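PspGI restriction endonuclease (PDB 3BM3) binds its substrate DNA with base flipping and probably cleaves it sequence-specifically as a type II restriction endonuclease of the PD-(D/E)XK clan. Local coordinates at residues C[73-78]-C[83-88]; C[109-114]-C[248-253]; C[133-138]-C[174-179]; C[203-208]-C[237-242]. The protein carries 2 engineered substitutions. All blocks are in the same frame, centred on the assembly; numbering follows the deposited sequence.

Interaction 1: C[73-78]-C[83-88]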
# COMPACT_ATOMS: atom_id res chain seq x y z
N GLN C 73 19.08 -13.34 -18.14
CA GLN C 73 18.91 -14.20 -19.30
C GLN C 73 17.72 -13.79 -20.15
O GLN C 73 17.79 -13.71 -21.37
CB GLN C 73 18.72 -15.64 -18.89
CG GLN C 73 19.97 -16.27 -18.31
CD GLN C 73 19.77 -17.71 -18.01
OE1 GLN C 73 19.11 -18.43 -18.77
NE2 GLN C 73 20.29 -18.15 -16.88
N VAL C 74 16.61 -13.54 -19.47
CA VAL C 74 15.38 -13.16 -20.13
C VAL C 74 15.53 -11.79 -20.79
O VAL C 74 15.15 -11.59 -21.94
CB VAL C 74 14.21 -13.18 -19.16
CG1 VAL C 74 12.97 -12.59 -19.81
CG2 VAL C 74 13.93 -14.58 -18.73
N ARG C 75 16.16 -10.86 -20.08
CA ARG C 75 16.43 -9.55 -20.63
C ARG C 75 17.21 -9.64 -21.93
O ARG C 75 16.83 -9.06 -22.97
CB ARG C 75 17.24 -8.72 -19.62
CG ARG C 75 17.48 -7.30 -20.13
CD ARG C 75 18.29 -6.50 -19.14
NE ARG C 75 17.47 -6.13 -18.00
CZ ARG C 75 17.53 -6.68 -16.80
NH1 ARG C 75 18.40 -7.64 -16.52
NH2 ARG C 75 16.71 -6.25 -15.86
N GLU C 76 18.30 -10.39 -21.89
CA GLU C 76 19.12 -10.52 -23.09
C GLU C 76 18.33 -11.08 -24.27
O GLU C 76 18.46 -10.62 -25.40
CB GLU C 76 20.38 -11.34 -22.78
CG GLU C 76 21.30 -10.60 -21.82
CD GLU C 76 22.55 -11.37 -21.45
OE1 GLU C 76 22.71 -12.56 -21.85
OE2 GLU C 76 23.39 -10.78 -20.72
N ALA C 77 17.48 -12.07 -24.01
CA ALA C 77 16.70 -12.70 -25.06
C ALA C 77 15.73 -11.72 -25.66
O ALA C 77 15.60 -11.65 -26.89
CB ALA C 77 15.97 -13.95 -24.53
N TYR C 78 15.04 -10.95 -24.80
CA TYR C 78 14.05 -9.99 -25.27
C TYR C 78 14.70 -8.80 -25.96
O TYR C 78 14.15 -8.28 -26.93
CB TYR C 78 13.09 -9.56 -24.17
CG TYR C 78 12.02 -10.59 -23.98
CD1 TYR C 78 12.29 -11.77 -23.29
CD2 TYR C 78 10.75 -10.42 -24.51
CE1 TYR C 78 11.32 -12.75 -23.14
CE2 TYR C 78 9.76 -11.40 -24.35
CZ TYR C 78 10.06 -12.56 -23.66
OH TYR C 78 9.10 -13.54 -23.50
N TYR C 83 12.38 -6.22 -28.21
CA TYR C 83 11.27 -5.91 -27.33
C TYR C 83 11.42 -4.55 -26.64
O TYR C 83 12.51 -4.16 -26.28
CB TYR C 83 11.19 -7.01 -26.30
CG TYR C 83 9.92 -7.05 -25.51
CD1 TYR C 83 8.87 -7.84 -25.92
CD2 TYR C 83 9.81 -6.38 -24.31
CE1 TYR C 83 7.73 -7.93 -25.17
CE2 TYR C 83 8.68 -6.43 -23.58
CZ TYR C 83 7.64 -7.22 -24.00
OH TYR C 83 6.49 -7.32 -23.28
N SER C 84 10.30 -3.87 -26.41
CA SER C 84 10.30 -2.54 -25.76
C SER C 84 11.06 -2.62 -24.45
O SER C 84 10.64 -3.33 -23.54
CB SER C 84 8.90 -2.07 -25.45
OG SER C 84 8.94 -0.98 -24.54
N ARG C 85 12.15 -1.88 -24.35
CA ARG C 85 12.95 -1.90 -23.12
C ARG C 85 12.20 -1.35 -21.93
O ARG C 85 12.34 -1.87 -20.83
CB ARG C 85 14.22 -1.08 -23.31
CG ARG C 85 15.19 -1.18 -22.14
CD ARG C 85 15.70 -2.59 -21.99
NE ARG C 85 16.59 -2.76 -20.86
CZ ARG C 85 17.92 -2.68 -20.86
NH1 ARG C 85 18.56 -2.88 -19.73
NH2 ARG C 85 18.62 -2.38 -21.95
N GLU C 86 11.47 -0.27 -22.15
CA GLU C 86 10.68 0.34 -21.10
C GLU C 86 9.66 -0.68 -20.58
O GLU C 86 9.48 -0.82 -19.38
CB GLU C 86 9.96 1.56 -21.62
CG GLU C 86 10.89 2.68 -21.97
CD GLU C 86 11.35 2.72 -23.44
OE1 GLU C 86 11.31 1.67 -24.18
OE2 GLU C 86 11.78 3.84 -23.83
N LYS C 87 9.00 -1.37 -21.49
CA LYS C 87 7.98 -2.33 -21.06
C LYS C 87 8.62 -3.53 -20.37
O LYS C 87 8.13 -4.00 -19.36
CB LYS C 87 7.08 -2.75 -22.22
CG LYS C 87 6.10 -1.63 -22.61
CD LYS C 87 5.30 -0.97 -21.42
CE LYS C 87 4.03 -1.75 -21.00
NZ LYS C 87 3.15 -0.99 -20.04
N LEU C 88 9.75 -3.96 -20.90
CA LEU C 88 10.49 -5.07 -20.32
C LEU C 88 10.89 -4.77 -18.88
O LEU C 88 10.67 -5.56 -17.94
CB LEU C 88 11.73 -5.30 -21.18
CG LEU C 88 12.58 -6.49 -20.75
CD1 LEU C 88 11.81 -7.83 -20.84
CD2 LEU C 88 13.79 -6.55 -21.68
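Tyr78 and Tyr83 stand side by side where the chain turns from one long helix into the next, and they show how a contact can be close at one end and loose at the other. The close end is aromatic. Tyr78 turns its edge to the face of Tyr83 in a T-shaped stack, with ring centroids 5.1 Å apart and planes at 89°. Tyr78 CD2 makes the approach, 3.5 Å from Tyr83 CD1, above the rim of the ring and not over its middle. A backbone hydrogen bond joins the same pair, Tyr83 N donating to Tyr78 O at 3.0 Å. At the stem of Tyr78, Leu88 adds both methyls: Leu88 CD1 and CD2 each lie 4.0 Å from Tyr78 CB, while Leu88 CD2 also approaches Arg75 CG. Tyr78 OH leaves the contact to bond Lys11 O, which fixes the far end of the buried ring.

The looser side is charged. Arg85 bends at chi2 (64°), bringing NH1 to 3.7 Å from Arg75 CD, with the two guanidinium planes 47° apart. Both arginines form salt bridges with Glu89 OE2 through their NE atoms, so a shared carboxylate probably offsets the repulsion between the two like charges. Beyond them, Arg85 packs on Arg85 of the second subunit. At the start of the second helix, Ser84 OG accepts from Lys87 N at 3.1 Å, an N-cap bond, and exposed Lys87 reaches a DNA sugar. Such a short turn between helices 52-80 and 85-115, running in opposite directions, is the tip of a helical hairpin.

Interaction 2: C[109-114]-C[248-253]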
# COMPACT_ATOMS: atom_id res chain seq x y z
N THR C 109 7.04 -19.78 5.42
CA THR C 109 6.46 -21.12 5.52
C THR C 109 7.49 -22.19 5.79
O THR C 109 7.23 -23.16 6.48
CB THR C 109 5.61 -21.50 4.28
OG1 THR C 109 6.44 -21.73 3.15
CG2 THR C 109 4.67 -20.40 3.94
N LYS C 110 8.67 -22.03 5.21
CA LYS C 110 9.73 -23.00 5.42
C LYS C 110 10.09 -23.05 6.89
O LYS C 110 10.37 -24.14 7.44
CB LYS C 110 10.94 -22.60 4.58
CG LYS C 110 10.68 -22.63 3.10
CD LYS C 110 10.09 -23.99 2.64
CE LYS C 110 9.98 -24.08 1.14
NZ LYS C 110 9.09 -25.23 0.71
N LEU C 111 10.13 -21.87 7.50
CA LEU C 111 10.39 -21.77 8.95
C LEU C 111 9.25 -22.35 9.77
O LEU C 111 9.47 -23.14 10.66
CB LEU C 111 10.67 -20.34 9.37
CG LEU C 111 12.04 -19.84 8.86
CD1 LEU C 111 12.10 -18.32 8.79
CD2 LEU C 111 13.16 -20.40 9.74
N LEU C 112 8.01 -22.03 9.38
CA LEU C 112 6.86 -22.62 10.04
C LEU C 112 6.95 -24.16 10.02
O LEU C 112 6.76 -24.82 11.03
CB LEU C 112 5.56 -22.15 9.38
CG LEU C 112 5.22 -20.66 9.63
CD1 LEU C 112 3.94 -20.35 8.87
CD2 LEU C 112 5.09 -20.25 11.13
N ASN C 113 7.25 -24.71 8.87
CA ASN C 113 7.32 -26.16 8.70
C ASN C 113 8.33 -26.76 9.63
O ASN C 113 8.07 -27.78 10.28
CB ASN C 113 7.68 -26.53 7.27
CG ASN C 113 6.56 -26.27 6.32
OD1 ASN C 113 5.42 -26.07 6.73
ND2 ASN C 113 6.86 -26.30 5.04
N LYS C 114 9.49 -26.12 9.71
CA LYS C 114 10.59 -26.61 10.53
C LYS C 114 10.17 -26.72 11.99
O LYS C 114 10.52 -27.69 12.65
CB LYS C 114 11.82 -25.70 10.39
CG LYS C 114 13.05 -26.19 11.19
CD LYS C 114 13.52 -27.56 10.69
CE LYS C 114 14.79 -28.06 11.39
NZ LYS C 114 14.69 -27.97 12.87
N ASP C 248 11.66 -14.27 16.91
CA ASP C 248 10.89 -14.69 18.06
C ASP C 248 9.53 -15.23 17.69
O ASP C 248 8.86 -15.86 18.54
CB ASP C 248 10.61 -13.50 18.98
CG ASP C 248 11.82 -12.95 19.65
OD1 ASP C 248 12.87 -13.56 19.57
OD2 ASP C 248 11.70 -11.87 20.25
N ILE C 249 9.08 -14.99 16.47
CA ILE C 249 7.69 -15.28 16.18
C ILE C 249 7.41 -16.79 16.26
O ILE C 249 6.34 -17.20 16.60
CB ILE C 249 7.23 -14.70 14.85
CG1 ILE C 249 5.70 -14.70 14.77
CG2 ILE C 249 7.90 -15.43 13.65
CD1 ILE C 249 5.12 -13.91 13.62
N PHE C 250 8.39 -17.60 15.96
CA PHE C 250 8.18 -19.03 15.87
C PHE C 250 7.91 -19.65 17.23
O PHE C 250 6.90 -20.35 17.41
CB PHE C 250 9.34 -19.65 15.12
CG PHE C 250 9.47 -19.04 13.76
CD1 PHE C 250 8.56 -19.36 12.79
CD2 PHE C 250 10.38 -18.02 13.52
CE1 PHE C 250 8.61 -18.74 11.57
CE2 PHE C 250 10.43 -17.40 12.31
CZ PHE C 250 9.55 -17.75 11.33
N ASP C 251 8.74 -19.31 18.20
CA ASP C 251 8.50 -19.77 19.55
C ASP C 251 7.25 -19.10 20.12
O ASP C 251 6.49 -19.71 20.85
CB ASP C 251 9.71 -19.50 20.42
CG ASP C 251 9.53 -20.03 21.82
OD1 ASP C 251 9.26 -21.24 21.89
OD2 ASP C 251 9.60 -19.24 22.79
N ASP C 252 7.00 -17.84 19.75
CA ASP C 252 5.79 -17.14 20.21
C ASP C 252 4.55 -17.89 19.74
O ASP C 252 3.57 -18.03 20.48
CB ASP C 252 5.76 -15.72 19.69
CG ASP C 252 6.73 -14.79 20.39
OD1 ASP C 252 7.42 -15.20 21.34
OD2 ASP C 252 6.76 -13.60 19.99
N ILE C 253 4.58 -18.37 18.51
CA ILE C 253 3.45 -19.12 17.98
C ILE C 253 3.32 -20.43 18.76
O ILE C 253 2.23 -20.82 19.19
CB ILE C 253 3.64 -19.45 16.51
CG1 ILE C 253 3.52 -18.18 15.66
CG2 ILE C 253 2.59 -20.46 16.05
CD1 ILE C 253 4.13 -18.36 14.25
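Phe250 projects from helix 249-259 toward helix 85-115 and crosses the side chains of both Leu111 and Leu112 at about a right angle. Leu111 brings its stem to the outer end of the ring: Leu111 CB is 3.4 Å from both Phe250 CE1 and Phe250 CZ, and Leu111 CD1 follows, 3.6 Å from Phe250 CZ. Leu112 meets the ring differently, with a single methyl, CD2, at the edge near the ring plane, 3.9 Å from Phe250 CE1. That methyl also touches Ile253 CD1 at 3.8 Å, so it sits between two residues of the facing helix. Phe250 carries its CG opposite the carbonyl carbon (chi1 -58°), which sends the ring across the gap between the helices, whose local axes pass 10.5 Å apart at a crossing angle of -46°. One face of the ring lies under Ile249 CG2, which stands 3.4 Å above its centre; Phe108 and Phe115 supply further aromatic neighbours. Ile249 and Ile253 also reach strands 155-160 and 186-191, so helix 249-259 connects the central sheet to helix 85-115. With no hydrogen bond between the segments, this buried junction depends on the fit of hydrocarbon surfaces, while the carboxylate of Asp252 forms salt bridges with Arg211 and Arg244.

Interaction 3: C[133-138]-C[174-179]. Engineered in segment 133-138: Ala138 (natural residue Asp). With nucleotides of chain A.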
# COMPACT_ATOMS: atom_id res chain seq x y z
N GLU C 133 -15.71 -12.24 -1.21
CA GLU C 133 -14.43 -11.62 -0.90
C GLU C 133 -14.32 -11.28 0.59
O GLU C 133 -15.33 -11.04 1.25
CB GLU C 133 -14.18 -10.39 -1.77
CG GLU C 133 -12.72 -10.00 -1.84
CD GLU C 133 -11.79 -11.21 -1.97
OE1 GLU C 133 -11.74 -11.85 -3.07
OE2 GLU C 133 -11.13 -11.55 -0.97
N GLY C 134 -13.10 -11.26 1.10
CA GLY C 134 -12.92 -11.07 2.53
C GLY C 134 -11.50 -10.68 2.84
O GLY C 134 -10.76 -10.19 1.99
N GLU C 135 -11.14 -10.88 4.10
CA GLU C 135 -9.82 -10.55 4.54
C GLU C 135 -8.89 -11.75 4.41
O GLU C 135 -9.31 -12.92 4.54
CB GLU C 135 -9.86 -9.99 5.94
CG GLU C 135 -10.63 -8.72 6.04
CD GLU C 135 -10.08 -7.66 5.10
OE1 GLU C 135 -8.94 -7.24 5.29
OE2 GLU C 135 -10.80 -7.31 4.14
N LYS C 136 -7.62 -11.46 4.14
CA LYS C 136 -6.67 -12.49 3.75
C LYS C 136 -5.32 -12.30 4.45
O LYS C 136 -4.34 -11.85 3.86
CB LYS C 136 -6.54 -12.53 2.23
CG LYS C 136 -5.79 -13.74 1.72
CD LYS C 136 -5.51 -13.64 0.23
CE LYS C 136 -4.17 -14.24 -0.08
NZ LYS C 136 -4.05 -14.56 -1.51
N PRO C 137 -5.28 -12.66 5.74
CA PRO C 137 -4.01 -12.66 6.41
C PRO C 137 -3.07 -13.58 5.62
O PRO C 137 -3.51 -14.58 5.04
CB PRO C 137 -4.32 -13.25 7.79
CG PRO C 137 -5.76 -13.39 7.89
CD PRO C 137 -6.39 -13.11 6.59
N ALA C 138 -1.79 -13.25 5.61
CA ALA C 138 -0.81 -14.12 4.99
C ALA C 138 -0.88 -15.51 5.56
O ALA C 138 -0.85 -16.48 4.82
CB ALA C 138 0.63 -13.61 5.13
N ALA C 174 -7.14 -5.49 10.33
CA ALA C 174 -7.42 -5.79 11.74
C ALA C 174 -8.76 -5.19 12.12
O ALA C 174 -9.56 -5.82 12.83
CB ALA C 174 -6.28 -5.25 12.63
N GLN C 175 -9.04 -3.98 11.66
CA GLN C 175 -10.29 -3.31 12.02
C GLN C 175 -11.46 -4.09 11.43
O GLN C 175 -12.45 -4.35 12.10
CB GLN C 175 -10.27 -1.87 11.51
CG GLN C 175 -11.65 -1.22 11.34
CD GLN C 175 -12.46 -1.21 12.62
OE1 GLN C 175 -11.89 -1.22 13.74
NE2 GLN C 175 -13.82 -1.18 12.48
N ILE C 176 -11.34 -4.45 10.16
CA ILE C 176 -12.40 -5.20 9.51
C ILE C 176 -12.68 -6.51 10.25
O ILE C 176 -13.82 -6.85 10.53
CB ILE C 176 -12.06 -5.47 8.05
CG1 ILE C 176 -12.01 -4.12 7.31
CG2 ILE C 176 -13.10 -6.37 7.38
CD1 ILE C 176 -11.26 -4.25 5.95
N LEU C 177 -11.61 -7.20 10.64
CA LEU C 177 -11.71 -8.48 11.36
C LEU C 177 -12.24 -8.29 12.78
O LEU C 177 -13.10 -9.06 13.22
CB LEU C 177 -10.35 -9.13 11.37
CG LEU C 177 -9.98 -9.71 10.00
CD1 LEU C 177 -8.51 -10.11 10.00
CD2 LEU C 177 -10.91 -10.88 9.61
N ARG C 178 -11.77 -7.27 13.46
CA ARG C 178 -12.25 -6.98 14.82
C ARG C 178 -13.70 -6.58 14.82
O ARG C 178 -14.47 -6.94 15.75
CB ARG C 178 -11.39 -5.92 15.47
CG ARG C 178 -10.10 -6.49 15.87
CD ARG C 178 -9.22 -5.54 16.63
NE ARG C 178 -7.91 -6.16 16.67
CZ ARG C 178 -7.53 -7.12 17.52
NH1 ARG C 178 -8.35 -7.56 18.48
NH2 ARG C 178 -6.31 -7.63 17.44
N ASN C 179 -14.09 -5.84 13.80
CA ASN C 179 -15.48 -5.46 13.67
C ASN C 179 -16.33 -6.70 13.58
O ASN C 179 -17.36 -6.81 14.26
CB ASN C 179 -15.65 -4.58 12.44
CG ASN C 179 -17.00 -3.96 12.35
OD1 ASN C 179 -17.77 -3.97 13.31
ND2 ASN C 179 -17.32 -3.37 11.19
P DA A 2 -10.95 -8.48 -7.21
OP1 DA A 2 -12.30 -8.28 -6.64
OP2 DA A 2 -10.36 -7.43 -8.08
O5' DA A 2 -9.94 -8.75 -6.01
C5' DA A 2 -10.20 -9.79 -5.07
C4' DA A 2 -9.00 -10.02 -4.18
O4' DA A 2 -7.87 -10.43 -4.99
C3' DA A 2 -8.50 -8.81 -3.40
O3' DA A 2 -7.79 -9.29 -2.26
C2' DA A 2 -7.53 -8.18 -4.39
C1' DA A 2 -6.89 -9.40 -5.03
N9 DA A 2 -6.52 -9.20 -6.43
C8 DA A 2 -7.26 -8.60 -7.41
N7 DA A 2 -6.67 -8.60 -8.59
C5 DA A 2 -5.47 -9.25 -8.36
C6 DA A 2 -4.40 -9.57 -9.20
N6 DA A 2 -4.38 -9.29 -10.51
N1 DA A 2 -3.34 -10.21 -8.66
C2 DA A 2 -3.36 -10.49 -7.35
N3 DA A 2 -4.32 -10.24 -6.45
C4 DA A 2 -5.35 -9.61 -7.03
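The subunit interface beside the bound DNA includes a small intramolecular contact in which Glu135, on the short strand 134-135, lies against Ile176 and Leu177 of helix 167-181. Its aliphatic stem does much of the touching: Glu135 CB is 3.9 Å from Leu177 CD2, and Glu135 CG is 3.7 Å from Ile176 CG2. The Glu135 side chain bends at chi2 (-57°) and crosses that of Ile176 at about a right angle, with Glu135 OE2 3.6 Å from Ile176 CD1. The carboxylate finds its polar partners in the second subunit, where Arg168 forms a salt bridge with OE1 and Tyr199 OH bonds OE2. Nearer the DNA, Glu133 bends back so that OE2 accepts from Gly134 N at 2.9 Å, the donor approaching from above the carboxylate plane. The other oxygen, Glu133 OE1, lies 3.3 Å from C5' of DA2 of chain A, a sugar contact. Farther along, Ala138 is an engineered residue in place of the natural Asp, and it touches Val159 of strand 155-160. Glu135 thus serves two chemistries at once: its methylenes pack within their own subunit, while its buried oxygens, satisfied by the other subunit, make the strand part of the dimer junction.

Interaction 4: C[203-208]-C[237-242]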
# COMPACT_ATOMS: atom_id res chain seq x y z
N ALA C 203 1.40 3.10 16.64
CA ALA C 203 0.06 3.24 16.09
C ALA C 203 -0.60 1.87 15.87
O ALA C 203 -1.73 1.67 16.20
CB ALA C 203 0.11 4.04 14.78
N MSE C 204 0.13 0.91 15.30
CA MSE C 204 -0.41 -0.43 15.12
C MSE C 204 -0.87 -1.01 16.45
O MSE C 204 -2.01 -1.43 16.60
CB MSE C 204 0.62 -1.35 14.49
CG MSE C 204 0.95 -0.94 13.10
SE MSE C 204 1.92 -2.33 12.16
CE MSE C 204 0.47 -2.79 10.94
N LEU C 205 0.03 -0.99 17.42
CA LEU C 205 -0.27 -1.61 18.70
C LEU C 205 -1.46 -0.95 19.43
O LEU C 205 -2.13 -1.59 20.28
CB LEU C 205 0.97 -1.64 19.58
CG LEU C 205 2.06 -2.53 19.03
CD1 LEU C 205 3.30 -2.27 19.84
CD2 LEU C 205 1.64 -4.01 19.12
N ASP C 206 -1.70 0.32 19.15
CA ASP C 206 -2.81 1.04 19.73
C ASP C 206 -4.08 0.89 18.94
O ASP C 206 -5.14 1.35 19.37
CB ASP C 206 -2.43 2.51 19.87
CG ASP C 206 -1.58 2.78 21.08
OD1 ASP C 206 -1.61 1.98 22.05
OD2 ASP C 206 -0.89 3.82 21.08
N ASN C 207 -3.97 0.23 17.79
CA ASN C 207 -5.05 0.18 16.81
C ASN C 207 -5.27 -1.18 16.18
O ASN C 207 -5.51 -1.30 14.98
CB ASN C 207 -4.85 1.27 15.77
CG ASN C 207 -5.06 2.63 16.36
OD1 ASN C 207 -6.18 3.04 16.56
ND2 ASN C 207 -3.98 3.30 16.68
N GLY C 208 -5.25 -2.21 17.02
CA GLY C 208 -5.75 -3.51 16.64
C GLY C 208 -4.75 -4.57 16.28
O GLY C 208 -5.13 -5.71 15.97
N ASP C 237 6.92 0.61 28.21
CA ASP C 237 6.83 -0.82 28.52
C ASP C 237 5.66 -1.50 27.84
O ASP C 237 5.79 -2.63 27.35
CB ASP C 237 6.77 -1.05 30.03
CG ASP C 237 8.14 -1.09 30.67
OD1 ASP C 237 8.97 -1.88 30.18
OD2 ASP C 237 8.39 -0.36 31.65
N LYS C 238 4.53 -0.80 27.81
CA LYS C 238 3.32 -1.28 27.17
C LYS C 238 3.59 -1.69 25.72
O LYS C 238 3.06 -2.69 25.23
CB LYS C 238 2.24 -0.18 27.28
CG LYS C 238 1.17 -0.15 26.19
CD LYS C 238 0.04 0.81 26.56
CE LYS C 238 0.52 2.24 26.75
NZ LYS C 238 -0.55 3.29 26.78
N TYR C 239 4.44 -0.93 25.04
CA TYR C 239 4.72 -1.16 23.65
C TYR C 239 5.86 -2.12 23.43
O TYR C 239 5.79 -3.01 22.57
CB TYR C 239 5.05 0.16 22.99
CG TYR C 239 3.88 1.08 23.02
CD1 TYR C 239 2.81 0.91 22.14
CD2 TYR C 239 3.81 2.11 23.95
CE1 TYR C 239 1.73 1.71 22.19
CE2 TYR C 239 2.73 2.96 23.97
CZ TYR C 239 1.69 2.74 23.09
OH TYR C 239 0.62 3.60 23.12
N ILE C 240 6.92 -1.92 24.20
CA ILE C 240 8.14 -2.71 24.06
C ILE C 240 7.83 -4.20 24.20
O ILE C 240 8.40 -5.02 23.46
CB ILE C 240 9.24 -2.23 25.02
CG1 ILE C 240 9.75 -0.84 24.58
CG2 ILE C 240 10.42 -3.18 25.00
CD1 ILE C 240 10.85 -0.27 25.54
N GLN C 241 6.90 -4.55 25.07
CA GLN C 241 6.54 -5.94 25.28
C GLN C 241 5.88 -6.60 24.07
O GLN C 241 5.97 -7.81 23.93
CB GLN C 241 5.63 -6.09 26.48
CG GLN C 241 6.33 -5.75 27.80
CD GLN C 241 5.37 -5.39 28.94
OE1 GLN C 241 5.80 -5.02 30.03
NE2 GLN C 241 4.05 -5.47 28.66
N LYS C 242 5.23 -5.79 23.25
CA LYS C 242 4.49 -6.24 22.10
C LYS C 242 5.29 -6.10 20.81
O LYS C 242 4.79 -6.45 19.75
CB LYS C 242 3.19 -5.44 21.99
CG LYS C 242 2.23 -5.74 23.17
CD LYS C 242 1.10 -4.69 23.33
CE LYS C 242 0.34 -4.90 24.68
NZ LYS C 242 1.03 -4.43 25.95
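Leu205 and Asp206, at the end of helix 198-206, meet Tyr239 and Lys242 where the helical connections of two successive beta-alpha-beta crossovers pack together: strand 186-191 to 211-214, and 211-214 to 243-245. The apolar part centres on Leu205. Leu205 CD1 reaches the edge of the Tyr239 ring, 4.0 Å from Tyr239 CD1, and Leu205 CD2 lies 3.6 Å from Lys242 CB, so the isopropyl group fits between the ring and the base of the lysine. Tyr239 is covered on one face by Lys238 CG, 4.0 Å above the ring centre, and its ring also meets Phe234.

The polar part is one short hydrogen bond across the segments. Tyr239 OH donates to the syn lone pair of Asp206 OD2 at 2.5 Å, the carboxylate plane being turned 73° from the ring. Tyr128 OH of the second subunit also bonds OD2, joining this contact to the dimer.

One further side-chain hydrogen bond lies within each segment. Asn207 ND2 turns back to Ala203 O at 2.8 Å, close to the helix end. Lys242 curls its tip at chi4 (76°), which brings NZ to 2.8 Å from Lys238 O, in the carbonyl plane and on a lone pair.

How the interactions relate
Along the chain, interaction 1 closes before the others begin, and interactions 3 and 4 follow one another within the sequence span that interaction 2 brings together. Helix 85-115 links interactions 1 and 2, whose centres are about 39 Å apart on opposite sides of the chain's centre: it carries the hairpin tip at one end and meets helix 249-259 near the other. The remaining contacts lie round the mixed sheet, with the centres of interactions 3 and 4 about 19 Å apart. These two touch directly, Arg178 NH2 lying 2.7 Å from Gly208 O, a probable hydrogen bond. Interactions 1, 3 and 4 all reach the second subunit, so dimer contacts occur at both hairpin and sheet-bearing core.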